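PDB 3NA6: succinylglutamate desuccinylase/aspartoacylase from Ruegeria sp. TM1040, which probably hydrolyses the amide bond of an N-acylated amino acid such as succinylglutamate, in the manner of zinc-dependent deacylases. Local coordinates for residues A[56-61]-A[89-94]; A[158-163]-A[186-191]; A[300-305]-A[324-329]. All blocks are in the same frame, centred on the assembly; numbering follows the deposited sequence.

Overall arrangement
From the N terminus the chain builds the mixed sheet of a zinc-peptidase-like domain. Contact 1 closes a loop there, bringing residues 56-61 beside 89-94 beyond the ends of neighbouring strands 51-55 and 83-88, with helix 64-75 between them. Contact 2 follows in the same sheet, where 158-163 meets 186-191 after a crossing through helix 165-178. Contact 3 closes a shorter loop, mostly strand and without helix, near the C terminus, tying the exit of strand 298-301 to strand 322-327. The three loops run in series, neither nesting nor crossing. Contact 2 lies between the others in space, its centre about 22 Å from that of contact 1 and about 21 Å from that of contact 3.

Contact 1. Residues A[56-61]-A[89-94]; sequences GANHGD and PYFNYP
F91 and N92 bond through their backbone N-H groups to G56 and A57 beyond the ends of parallel strands 51-55 and 83-88, a beta-alpha-beta unit of the zinc-peptidase-like fold with helix 64-75 as its crossover. F91 N meets G56 O at 2.7 Å, nearly along the C=O axis, whereas N92 N approaches A57 O from above its carbonyl plane at 3.0 Å. Glycine suits position 56 because its bare CA lets the backbone lie close against P89.

With CG anti to the backbone N (chi1 -171°), F91 lays its ring alongside N58, both side chains pointing the same way. The planes of ring and amide stand 79° apart, and F91 CD2 rests 3.9 Å from N58 CB. The aromatic thus shields a buried amide whose ND2 is held by D143 and N111. N58 OD1 lies above one face of the H59 imidazole, offset toward its rim; H59, E62 and H145 together are consistent with a metal site, none being modelled.

N92, the N-cap of helix 93-97, uses both ends of its amide: OD1 caps the helix, while ND2 donates to a water at 2.9 Å, which donates to N58 O at 2.7 Å.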
ATOM      1  N   GLY A  56      -2.652  17.488 -24.562  1.00 20.36           N
ATOM      2  CA  GLY A  56      -2.068  16.167 -24.508  1.00 20.69           C
ATOM      3  C   GLY A  56      -2.288  15.578 -23.123  1.00 20.62           C
ATOM      4  O   GLY A  56      -2.609  16.270 -22.201  1.00 19.99           O
ATOM      5  N   ALA A  57      -2.113  14.275 -23.003  1.00 22.66           N
ATOM      6  CA  ALA A  57      -2.224  13.574 -21.742  1.00 20.27           C
ATOM      7  C   ALA A  57      -3.570  13.791 -21.048  1.00 19.70           C
ATOM      8  O   ALA A  57      -3.672  13.864 -19.837  1.00 19.02           O
ATOM      9  CB  ALA A  57      -1.036  13.906 -20.828  1.00 21.62           C
ATOM     10  N   ASN A  58      -4.619  13.828 -21.853  1.00 20.17           N
ATOM     11  CA  ASN A  58      -5.970  13.618 -21.382  1.00 22.05           C
ATOM     12  C   ASN A  58      -5.944  12.368 -20.490  1.00 21.26           C
ATOM     13  O   ASN A  58      -6.533  12.348 -19.400  1.00 20.56           O
ATOM     14  CB  ASN A  58      -6.886  13.441 -22.616  1.00 21.30           C
ATOM     15  CG  ASN A  58      -8.345  13.269 -22.266  1.00 28.62           C
ATOM     16  OD1 ASN A  58      -8.683  12.559 -21.315  1.00 36.88           O
ATOM     17  ND2 ASN A  58      -9.250  13.889 -23.083  1.00 24.85           N
ATOM     18  N   HIS A  59      -5.280  11.328 -20.995  1.00 20.59           N
ATOM     19  CA  HIS A  59      -4.843  10.169 -20.198  1.00 22.21           C
ATOM     20  C   HIS A  59      -3.350  10.292 -19.960  1.00 21.88           C
ATOM     21  O   HIS A  59      -2.595  10.569 -20.890  1.00 22.20           O
ATOM     22  CB  HIS A  59      -5.124   8.872 -20.961  1.00 20.40           C
ATOM     23  CG  HIS A  59      -6.580   8.636 -21.198  1.00 25.91           C
ATOM     24  ND1 HIS A  59      -7.080   8.155 -22.392  1.00 25.52           N
ATOM     25  CD2 HIS A  59      -7.650   8.852 -20.393  1.00 24.27           C
ATOM     26  CE1 HIS A  59      -8.402   8.076 -22.302  1.00 24.44           C
ATOM     27  NE2 HIS A  59      -8.769   8.471 -21.091  1.00 24.67           N
ATOM     28  N   GLY A  60      -2.915  10.030 -18.736  1.00 24.13           N
ATOM     29  CA  GLY A  60      -1.555  10.359 -18.303  1.00 23.52           C
ATOM     30  C   GLY A  60      -0.442   9.465 -18.831  1.00 23.65           C
ATOM     31  O   GLY A  60       0.712   9.834 -18.720  1.00 25.58           O
ATOM     32  N   ASP A  61      -0.794   8.301 -19.395  1.00 22.55           N
ATOM     33  CA  ASP A  61       0.182   7.326 -19.932  1.00 19.71           C
ATOM     34  C   ASP A  61       0.228   7.293 -21.473  1.00 21.55           C
ATOM     35  O   ASP A  61       0.548   6.255 -22.099  1.00 18.85           O
ATOM     36  CB  ASP A  61      -0.056   5.931 -19.311  1.00 21.53           C
ATOM     37  CG  ASP A  61      -1.453   5.335 -19.620  1.00 19.94           C
ATOM     38  OD1 ASP A  61      -2.363   6.060 -20.080  1.00 23.36           O
ATOM     39  OD2 ASP A  61      -1.635   4.104 -19.419  1.00 19.66           O
ATOM     40  N   PRO A  89       0.096  20.684 -22.465  1.00 21.25           N
ATOM     41  CA  PRO A  89       0.650  19.366 -22.846  1.00 20.07           C
ATOM     42  C   PRO A  89       0.232  18.231 -21.927  1.00 20.26           C
ATOM     43  O   PRO A  89       0.195  17.083 -22.355  1.00 20.27           O
ATOM     44  CB  PRO A  89       2.165  19.563 -22.777  1.00 21.52           C
ATOM     45  CG  PRO A  89       2.400  21.004 -22.412  1.00 26.99           C
ATOM     46  CD  PRO A  89       1.124  21.637 -22.022  1.00 20.53           C
ATOM     47  N   TYR A  90      -0.043  18.563 -20.667  1.00 21.05           N
ATOM     48  CA  TYR A  90      -0.415  17.591 -19.657  1.00 20.58           C
ATOM     49  C   TYR A  90      -1.798  17.946 -19.082  1.00 19.67           C
ATOM     50  O   TYR A  90      -1.919  18.633 -18.093  1.00 22.40           O
ATOM     51  CB  TYR A  90       0.646  17.543 -18.563  1.00 21.64           C
ATOM     52  CG  TYR A  90       2.079  17.516 -19.000  1.00 21.86           C
ATOM     53  CD1 TYR A  90       2.537  16.577 -19.900  1.00 16.67           C
ATOM     54  CD2 TYR A  90       3.008  18.391 -18.438  1.00 23.71           C
ATOM     55  CE1 TYR A  90       3.916  16.512 -20.265  1.00 20.55           C
ATOM     56  CE2 TYR A  90       4.364  18.344 -18.775  1.00 20.15           C
ATOM     57  CZ  TYR A  90       4.814  17.403 -19.720  1.00 20.01           C
ATOM     58  OH  TYR A  90       6.161  17.356 -20.056  1.00 17.75           O
ATOM     59  N   PHE A  91      -2.841  17.486 -19.761  1.00 20.03           N
ATOM     60  CA  PHE A  91      -4.228  17.859 -19.507  1.00 19.41           C
ATOM     61  C   PHE A  91      -4.725  17.274 -18.172  1.00 20.07           C
ATOM     62  O   PHE A  91      -5.121  18.007 -17.285  1.00 18.88           O
ATOM     63  CB  PHE A  91      -5.015  17.361 -20.705  1.00 22.09           C
ATOM     64  CG  PHE A  91      -6.463  17.804 -20.801  1.00 21.64           C
ATOM     65  CD1 PHE A  91      -7.022  18.773 -20.004  1.00 23.13           C
ATOM     66  CD2 PHE A  91      -7.249  17.217 -21.781  1.00 21.66           C
ATOM     67  CE1 PHE A  91      -8.336  19.128 -20.162  1.00 21.64           C
ATOM     68  CE2 PHE A  91      -8.568  17.584 -21.956  1.00 25.67           C
ATOM     69  CZ  PHE A  91      -9.110  18.519 -21.153  1.00 21.12           C
ATOM     70  N   ASN A  92      -4.710  15.962 -18.003  1.00 22.09           N
ATOM     71  CA  ASN A  92      -4.931  15.412 -16.662  1.00 20.83           C
ATOM     72  C   ASN A  92      -3.582  15.348 -15.991  1.00 18.13           C
ATOM     73  O   ASN A  92      -2.958  14.276 -15.880  1.00 18.34           O
ATOM     74  CB  ASN A  92      -5.593  14.043 -16.663  1.00 20.08           C
ATOM     75  CG  ASN A  92      -6.037  13.633 -15.280  1.00 29.71           C
ATOM     76  OD1 ASN A  92      -5.621  14.250 -14.281  1.00 24.09           O
ATOM     77  ND2 ASN A  92      -6.931  12.646 -15.203  1.00 20.99           N
ATOM     78  N   TYR A  93      -3.150  16.505 -15.525  1.00 18.75           N
ATOM     79  CA  TYR A  93      -1.811  16.663 -15.021  1.00 16.54           C
ATOM     80  C   TYR A  93      -1.475  15.667 -13.910  1.00 18.79           C
ATOM     81  O   TYR A  93      -0.436  15.006 -13.965  1.00 19.30           O
ATOM     82  CB  TYR A  93      -1.538  18.112 -14.631  1.00 15.64           C
ATOM     83  CG  TYR A  93      -0.122  18.335 -14.120  1.00 19.60           C
ATOM     84  CD1 TYR A  93       0.980  18.045 -14.905  1.00 24.74           C
ATOM     85  CD2 TYR A  93       0.098  18.806 -12.839  1.00 28.20           C
ATOM     86  CE1 TYR A  93       2.256  18.245 -14.439  1.00 28.42           C
ATOM     87  CE2 TYR A  93       1.375  18.987 -12.356  1.00 24.98           C
ATOM     88  CZ  TYR A  93       2.441  18.713 -13.163  1.00 26.41           C
ATOM     89  OH  TYR A  93       3.689  18.908 -12.669  1.00 25.93           O
ATOM     90  N   PRO A  94      -2.368  15.502 -12.936  1.00 20.38           N
ATOM     91  CA  PRO A  94      -2.067  14.497 -11.902  1.00 22.11           C
ATOM     92  C   PRO A  94      -1.884  13.089 -12.448  1.00 21.93           C
ATOM     93  O   PRO A  94      -0.947  12.390 -12.005  1.00 20.89           O
ATOM     94  CB  PRO A  94      -3.263  14.611 -10.949  1.00 24.34           C
ATOM     95  CG  PRO A  94      -3.695  16.059 -11.117  1.00 22.23           C
ATOM     96  CD  PRO A  94      -3.578  16.272 -12.594  1.00 24.02           C
TER
HETATM   97  O   HOH W   1      -7.522  10.824 -17.388  1.00 19.46           O

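Contact 2. Residues A[158-163]-A[186-191]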
ATOM      1  N   ALA A 158      -8.658  10.763 -36.309  1.00 25.12           N
ATOM      2  CA  ALA A 158     -10.072  10.409 -36.358  1.00 25.43           C
ATOM      3  C   ALA A 158     -10.968  11.641 -36.398  1.00 26.73           C
ATOM      4  O   ALA A 158     -10.695  12.632 -35.723  1.00 28.55           O
ATOM      5  CB  ALA A 158     -10.461   9.537 -35.180  1.00 23.97           C
ATOM      6  N   ALA A 159     -12.022  11.541 -37.204  1.00 27.85           N
ATOM      7  CA  ALA A 159     -13.115  12.518 -37.299  1.00 28.95           C
ATOM      8  C   ALA A 159     -14.431  11.780 -37.021  1.00 32.02           C
ATOM      9  O   ALA A 159     -14.573  10.583 -37.385  1.00 30.40           O
ATOM     10  CB  ALA A 159     -13.168  13.097 -38.740  1.00 28.81           C
ATOM     11  N   HIS A 160     -15.409  12.489 -36.455  1.00 27.68           N
ATOM     12  CA  HIS A 160     -16.631  11.852 -36.015  1.00 26.94           C
ATOM     13  C   HIS A 160     -17.808  12.062 -36.954  1.00 29.50           C
ATOM     14  O   HIS A 160     -17.907  13.070 -37.646  1.00 29.14           O
ATOM     15  CB  HIS A 160     -16.981  12.292 -34.600  1.00 24.42           C
ATOM     16  CG  HIS A 160     -15.999  11.822 -33.576  1.00 30.57           C
ATOM     17  ND1 HIS A 160     -15.375  12.676 -32.685  1.00 29.70           N
ATOM     18  CD2 HIS A 160     -15.484  10.590 -33.338  1.00 33.26           C
ATOM     19  CE1 HIS A 160     -14.532  11.987 -31.936  1.00 40.44           C
ATOM     20  NE2 HIS A 160     -14.587  10.718 -32.305  1.00 32.27           N
ATOM     21  N   ILE A 161     -18.676  11.057 -36.976  1.00 28.74           N
ATOM     22  CA  ILE A 161     -19.963  11.139 -37.602  1.00 27.48           C
ATOM     23  C   ILE A 161     -20.833  11.878 -36.609  1.00 28.43           C
ATOM     24  O   ILE A 161     -20.974  11.454 -35.440  1.00 26.94           O
ATOM     25  CB  ILE A 161     -20.546   9.752 -37.870  1.00 28.14           C
ATOM     26  CG1 ILE A 161     -19.684   8.997 -38.900  1.00 31.72           C
ATOM     27  CG2 ILE A 161     -22.014   9.871 -38.350  1.00 26.56           C
ATOM     28  CD1 ILE A 161     -19.620   9.682 -40.316  1.00 31.86           C
ATOM     29  N   LEU A 162     -21.383  13.004 -37.070  1.00 29.28           N
ATOM     30  CA  LEU A 162     -22.171  13.904 -36.245  1.00 27.43           C
ATOM     31  C   LEU A 162     -23.513  14.158 -36.926  1.00 28.62           C
ATOM     32  O   LEU A 162     -23.650  14.076 -38.170  1.00 24.45           O
ATOM     33  CB  LEU A 162     -21.417  15.239 -36.091  1.00 26.96           C
ATOM     34  CG  LEU A 162     -20.011  15.185 -35.483  1.00 25.31           C
ATOM     35  CD1 LEU A 162     -19.291  16.491 -35.708  1.00 23.20           C
ATOM     36  CD2 LEU A 162     -20.062  14.854 -33.969  1.00 21.84           C
ATOM     37  N   GLU A 163     -24.487  14.527 -36.109  1.00 28.04           N
ATOM     38  CA  GLU A 163     -25.773  15.006 -36.619  1.00 31.17           C
ATOM     39  C   GLU A 163     -25.643  16.268 -37.458  1.00 30.47           C
ATOM     40  O   GLU A 163     -26.356  16.415 -38.441  1.00 29.12           O
ATOM     41  CB  GLU A 163     -26.750  15.310 -35.476  1.00 32.17           C
ATOM     42  CG  GLU A 163     -27.166  14.104 -34.621  1.00 47.01           C
ATOM     43  CD  GLU A 163     -27.972  13.061 -35.383  1.00 62.20           C
ATOM     44  OE1 GLU A 163     -28.532  13.382 -36.460  1.00 74.78           O
ATOM     45  OE2 GLU A 163     -28.055  11.914 -34.892  1.00 70.53           O
ATOM     46  N   LEU A 186     -15.620   7.862 -37.874  1.00 32.59           N
ATOM     47  CA  LEU A 186     -16.423   6.891 -37.133  1.00 33.61           C
ATOM     48  C   LEU A 186     -17.482   7.559 -36.246  1.00 34.70           C
ATOM     49  O   LEU A 186     -17.278   8.657 -35.734  1.00 30.78           O
ATOM     50  CB  LEU A 186     -15.490   6.086 -36.235  1.00 33.36           C
ATOM     51  CG  LEU A 186     -14.776   6.933 -35.164  1.00 35.29           C
ATOM     52  CD1 LEU A 186     -15.476   6.730 -33.859  1.00 46.56           C
ATOM     53  CD2 LEU A 186     -13.322   6.574 -34.989  1.00 40.68           C
ATOM     54  N   LEU A 187     -18.586   6.855 -36.038  1.00 36.26           N
ATOM     55  CA  LEU A 187     -19.586   7.239 -35.066  1.00 36.52           C
ATOM     56  C   LEU A 187     -19.093   6.812 -33.706  1.00 38.76           C
ATOM     57  O   LEU A 187     -18.723   5.682 -33.533  1.00 37.49           O
ATOM     58  CB  LEU A 187     -20.901   6.526 -35.390  1.00 37.79           C
ATOM     59  CG  LEU A 187     -22.102   6.822 -34.494  1.00 40.31           C
ATOM     60  CD1 LEU A 187     -22.515   8.328 -34.500  1.00 32.42           C
ATOM     61  CD2 LEU A 187     -23.236   5.932 -34.979  1.00 46.78           C
ATOM     62  N   GLU A 188     -19.066   7.726 -32.747  1.00 40.57           N
ATOM     63  CA  GLU A 188     -18.673   7.419 -31.384  1.00 43.79           C
ATOM     64  C   GLU A 188     -19.867   6.809 -30.659  1.00 47.34           C
ATOM     65  O   GLU A 188     -20.877   7.473 -30.479  1.00 48.97           O
ATOM     66  CB  GLU A 188     -18.229   8.698 -30.685  1.00 43.85           C
ATOM     67  CG  GLU A 188     -17.840   8.558 -29.242  1.00 52.39           C
ATOM     68  CD  GLU A 188     -16.787   7.477 -29.010  1.00 61.42           C
ATOM     69  OE1 GLU A 188     -15.709   7.562 -29.643  1.00 61.86           O
ATOM     70  OE2 GLU A 188     -17.058   6.547 -28.200  1.00 57.87           O
ATOM     71  N   ILE A 189     -19.735   5.541 -30.268  1.00 52.51           N
ATOM     72  CA  ILE A 189     -20.780   4.794 -29.553  1.00 54.95           C
ATOM     73  C   ILE A 189     -21.051   5.442 -28.181  1.00 55.58           C
ATOM     74  O   ILE A 189     -22.196   5.745 -27.838  1.00 58.09           O
ATOM     75  CB  ILE A 189     -20.361   3.303 -29.375  1.00 53.03           C
ATOM     76  N   ASP A 190     -19.974   5.728 -27.455  1.00 54.57           N
ATOM     77  CA  ASP A 190     -20.027   6.163 -26.050  1.00 55.75           C
ATOM     78  C   ASP A 190     -19.815   7.677 -25.833  1.00 52.85           C
ATOM     79  O   ASP A 190     -18.917   8.081 -25.089  1.00 50.95           O
ATOM     80  CB  ASP A 190     -18.942   5.389 -25.269  1.00 57.92           C
ATOM     81  CG  ASP A 190     -19.524   4.385 -24.306  1.00 65.66           C
ATOM     82  OD1 ASP A 190     -20.144   4.832 -23.317  1.00 74.86           O
ATOM     83  OD2 ASP A 190     -19.353   3.162 -24.532  1.00 72.69           O
ATOM     84  N   SER A 191     -20.657   8.513 -26.432  1.00 49.83           N
ATOM     85  CA  SER A 191     -20.355   9.950 -26.489  1.00 48.61           C
ATOM     86  C   SER A 191     -20.585  10.721 -25.193  1.00 44.83           C
ATOM     87  O   SER A 191     -20.014  11.788 -25.050  1.00 39.35           O
ATOM     88  CB  SER A 191     -21.128  10.642 -27.626  1.00 48.80           C
ATOM     89  OG  SER A 191     -22.515  10.634 -27.341  1.00 57.33           O
TER
HETATM   90  O   HOH W   2     -19.606  10.450 -33.438  1.00 26.55           O
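The H160 imidazole, at the end of the parallel strand pair 156-160 and 182-186, turns an edge to L186: the carbonyl oxygen L186 O lies in the ring plane, 3.6 Å from H160 CD2. E188 CB approaches the same carbon obliquely, and ND1 is bonded to E200 of helix 195-200. The other flat group, the E188 carboxylate, folds back on its own loop, where OE2 accepts D190 N on its anti side; OE1 stays 4.3 Å from H160 NE2, too far for direct contact.

The two strands are connected through helix 165-178 in a beta-alpha-beta crossover of the mixed sheet. L186 N binds A159 O at 3.0 Å, and I161 N returns to L186 O, also at 3.0 Å, so that L186 is held by both its backbone groups. The second donor stands 59° above the carbonyl plane; H160 CA adds a CA-H...O contact to the same oxygen.

H160 and L186 point their side chains the same way from the sheet and lie side by side. In L186, CG sits between the backbone N and the carbonyl carbon (chi1 63°), and its two methyls divide the work: CD1 lies against the carbon edge of the imidazole and CD2 reaches A158 CB at 4.1 Å. Branched, apolar I161 suits the next step, where it crosses L187 at about a right angle, CB to CB 4.1 Å. Its CG1 lies 3.7 Å from L187 N, a buried N-H without a hydrogen-bonding partner in the model. Beyond this point the chains part, and a water spans the gap, donating to I161 O at 2.6 Å and accepting from E188 N.

Contact 3. Residues A[300-305]-A[324-329]; sequences YRARRS and AVIGVV
R304 lays its guanidinium against V328, the two side chains crossing obliquely, with methyl CG2 of V328 3.1 Å above the plane and offset toward its rim. The nearest pair is R304 NH1 and V328 CG2 at 3.2 Å, a tight approach. Over the opposite face, again offset toward the rim, comes R303 NH2, 3.5 Å above the R304 plane, so the flat group has a methyl near the rim of one face and a nitrogen of a second cation near the rim of the other. R303 also makes a cation-pi contact with Y259.

The edge of R304 does the polar work. R304 NH2 donates to I326 O at 3.0 Å, the N-H...O angle being 161° and the oxygen close to the guanidinium plane. To get there the side chain first swings CG into the space flanked by both backbone bonds (chi1 63°), then runs extended from CG to NE; a long, straight side chain with a flat end suits such a reach.

Beside the arginine's bond, I326 points toward segment 300-305. Its CG1 comes to 4.4 Å from A302 CB, and its CG2 to 4.2 Å from S305 C, with V278 and L308 packed against I326; small A302 suits a place where its CB meets the isoleucine. The contact thus joins the exit of strand 298-301, in one antiparallel sheet, to strand 322-327 of another in the C-terminal beta region. A water accepts from I326 N at 3.1 Å and, weakly, from R303 NE.

Buried R304 NE and R304 O find no partner in the model. One neutral carbonyl at its edge and another cation over its face would probably make charge on R304 somewhat costly, yet arginine is basic enough that it probably stays protonated.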
ATOM      1  N   TYR A 300      -8.024 -17.200 -30.325  1.00 26.58           N
ATOM      2  CA  TYR A 300      -8.938 -16.169 -30.762  1.00 26.93           C
ATOM      3  C   TYR A 300      -8.721 -15.973 -32.270  1.00 29.76           C
ATOM      4  O   TYR A 300      -7.593 -15.724 -32.723  1.00 27.86           O
ATOM      5  CB  TYR A 300      -8.782 -14.900 -29.895  1.00 25.40           C
ATOM      6  CG  TYR A 300      -9.237 -15.185 -28.461  1.00 29.74           C
ATOM      7  CD1 TYR A 300     -10.596 -15.169 -28.138  1.00 36.65           C
ATOM      8  CD2 TYR A 300      -8.335 -15.556 -27.455  1.00 30.64           C
ATOM      9  CE1 TYR A 300     -11.042 -15.474 -26.841  1.00 36.43           C
ATOM     10  CE2 TYR A 300      -8.780 -15.859 -26.129  1.00 28.58           C
ATOM     11  CZ  TYR A 300     -10.135 -15.841 -25.849  1.00 30.44           C
ATOM     12  OH  TYR A 300     -10.629 -16.122 -24.579  1.00 32.84           O
ATOM     13  N   ARG A 301      -9.800 -16.164 -33.037  1.00 29.31           N
ATOM     14  CA  ARG A 301      -9.748 -16.159 -34.506  1.00 31.34           C
ATOM     15  C   ARG A 301     -10.449 -14.942 -35.109  1.00 30.28           C
ATOM     16  O   ARG A 301     -11.346 -14.372 -34.492  1.00 29.82           O
ATOM     17  CB  ARG A 301     -10.337 -17.455 -35.052  1.00 32.73           C
ATOM     18  CG  ARG A 301      -9.415 -18.606 -34.798  1.00 36.40           C
ATOM     19  CD  ARG A 301      -9.876 -19.915 -35.384  1.00 36.85           C
ATOM     20  NE  ARG A 301      -8.896 -20.929 -35.004  1.00 42.42           N
ATOM     21  CZ  ARG A 301      -7.778 -21.181 -35.672  1.00 39.84           C
ATOM     22  NH1 ARG A 301      -7.498 -20.541 -36.804  1.00 43.03           N
ATOM     23  NH2 ARG A 301      -6.948 -22.093 -35.212  1.00 42.76           N
ATOM     24  N   ALA A 302      -9.999 -14.513 -36.288  1.00 30.62           N
ATOM     25  CA  ALA A 302     -10.580 -13.332 -36.931  1.00 33.30           C
ATOM     26  C   ALA A 302     -11.981 -13.673 -37.441  1.00 36.53           C
ATOM     27  O   ALA A 302     -12.196 -14.725 -38.054  1.00 38.95           O
ATOM     28  CB  ALA A 302      -9.696 -12.827 -38.054  1.00 34.81           C
ATOM     29  N   ARG A 303     -12.931 -12.806 -37.117  1.00 39.70           N
ATOM     30  CA  ARG A 303     -14.333 -12.963 -37.507  1.00 43.20           C
ATOM     31  C   ARG A 303     -14.549 -12.512 -38.959  1.00 43.67           C
ATOM     32  O   ARG A 303     -15.541 -12.872 -39.583  1.00 44.32           O
ATOM     33  CB  ARG A 303     -15.243 -12.173 -36.551  1.00 43.75           C
ATOM     34  CG  ARG A 303     -15.295 -10.649 -36.817  1.00 54.63           C
ATOM     35  CD  ARG A 303     -15.682  -9.834 -35.566  1.00 64.38           C
ATOM     36  NE  ARG A 303     -15.563  -8.388 -35.777  1.00 67.39           N
ATOM     37  CZ  ARG A 303     -16.419  -7.638 -36.477  1.00 72.06           C
ATOM     38  NH1 ARG A 303     -17.478  -8.175 -37.067  1.00 73.80           N
ATOM     39  NH2 ARG A 303     -16.214  -6.334 -36.601  1.00 73.08           N
ATOM     40  N   ARG A 304     -13.606 -11.739 -39.486  1.00 41.40           N
ATOM     41  CA  ARG A 304     -13.621 -11.295 -40.884  1.00 40.44           C
ATOM     42  C   ARG A 304     -12.214 -10.910 -41.347  1.00 38.56           C
ATOM     43  O   ARG A 304     -11.297 -10.752 -40.533  1.00 37.05           O
ATOM     44  CB  ARG A 304     -14.498 -10.066 -40.999  1.00 42.23           C
ATOM     45  CG  ARG A 304     -13.928  -8.915 -40.189  1.00 45.74           C
ATOM     46  CD  ARG A 304     -14.860  -7.747 -40.195  1.00 57.01           C
ATOM     47  NE  ARG A 304     -14.248  -6.604 -39.542  1.00 57.97           N
ATOM     48  CZ  ARG A 304     -14.544  -5.333 -39.815  1.00 66.93           C
ATOM     49  NH1 ARG A 304     -15.458  -5.023 -40.740  1.00 66.53           N
ATOM     50  NH2 ARG A 304     -13.911  -4.357 -39.170  1.00 58.51           N
ATOM     51  N   SER A 305     -12.050 -10.705 -42.643  1.00 36.16           N
ATOM     52  CA  SER A 305     -10.758 -10.348 -43.180  1.00 36.42           C
ATOM     53  C   SER A 305     -10.439  -8.880 -42.927  1.00 34.71           C
ATOM     54  O   SER A 305     -11.322  -8.035 -42.838  1.00 33.40           O
ATOM     55  CB  SER A 305     -10.706 -10.653 -44.664  1.00 36.71           C
ATOM     56  OG  SER A 305     -10.932 -12.042 -44.873  1.00 50.10           O
ATOM     57  N   ALA A 324      -7.656  -7.745 -29.381  1.00 20.39           N
ATOM     58  CA  ALA A 324      -7.307  -7.248 -30.686  1.00 23.61           C
ATOM     59  C   ALA A 324      -8.555  -6.749 -31.385  1.00 25.52           C
ATOM     60  O   ALA A 324      -9.682  -7.167 -31.059  1.00 25.49           O
ATOM     61  CB  ALA A 324      -6.681  -8.359 -31.504  1.00 22.35           C
ATOM     62  N   VAL A 325      -8.355  -5.844 -32.339  1.00 24.66           N
ATOM     63  CA  VAL A 325      -9.445  -5.382 -33.183  1.00 23.53           C
ATOM     64  C   VAL A 325      -8.954  -5.453 -34.621  1.00 26.33           C
ATOM     65  O   VAL A 325      -7.850  -4.987 -34.921  1.00 24.95           O
ATOM     66  CB  VAL A 325      -9.839  -3.923 -32.857  1.00 22.83           C
ATOM     67  CG1 VAL A 325     -10.886  -3.391 -33.895  1.00 27.07           C
ATOM     68  CG2 VAL A 325     -10.351  -3.808 -31.414  1.00 23.39           C
ATOM     69  N   ILE A 326      -9.764  -6.056 -35.494  1.00 26.94           N
ATOM     70  CA  ILE A 326      -9.458  -6.181 -36.925  1.00 29.11           C
ATOM     71  C   ILE A 326     -10.208  -5.100 -37.700  1.00 31.01           C
ATOM     72  O   ILE A 326     -11.427  -5.021 -37.636  1.00 36.00           O
ATOM     73  CB  ILE A 326      -9.860  -7.575 -37.462  1.00 27.98           C
ATOM     74  CG1 ILE A 326      -9.125  -8.678 -36.701  1.00 26.24           C
ATOM     75  CG2 ILE A 326      -9.595  -7.675 -38.992  1.00 31.26           C
ATOM     76  CD1 ILE A 326      -7.522  -8.511 -36.594  1.00 28.62           C
ATOM     77  N   GLY A 327      -9.490  -4.248 -38.411  1.00 33.39           N
ATOM     78  CA  GLY A 327     -10.124  -3.184 -39.203  1.00 33.33           C
ATOM     79  C   GLY A 327     -10.107  -3.543 -40.677  1.00 34.37           C
ATOM     80  O   GLY A 327      -9.457  -4.508 -41.068  1.00 36.03           O
ATOM     81  N   VAL A 328     -10.795  -2.756 -41.501  1.00 34.92           N
ATOM     82  CA  VAL A 328     -10.900  -3.025 -42.937  1.00 36.32           C
ATOM     83  C   VAL A 328     -10.447  -1.811 -43.742  1.00 36.17           C
ATOM     84  O   VAL A 328     -10.931  -0.715 -43.524  1.00 34.42           O
ATOM     85  CB  VAL A 328     -12.336  -3.445 -43.311  1.00 39.22           C
ATOM     86  CG1 VAL A 328     -12.443  -3.821 -44.797  1.00 40.28           C
ATOM     87  CG2 VAL A 328     -12.761  -4.645 -42.453  1.00 36.46           C
ATOM     88  N   VAL A 329      -9.477  -2.004 -44.634  1.00 37.68           N
ATOM     89  CA  VAL A 329      -8.970  -0.912 -45.493  1.00 41.47           C
ATOM     90  C   VAL A 329      -9.997  -0.570 -46.566  1.00 43.53           C
ATOM     91  O   VAL A 329     -10.495  -1.460 -47.246  1.00 41.21           O
ATOM     92  CB  VAL A 329      -7.628  -1.280 -46.170  1.00 41.88           C
ATOM     93  CG1 VAL A 329      -7.260  -0.251 -47.233  1.00 42.92           C
ATOM     94  CG2 VAL A 329      -6.530  -1.413 -45.115  1.00 42.35           C
TER
HETATM   95  O   HOH W   3     -12.333  -7.530 -34.765  1.00 23.69           O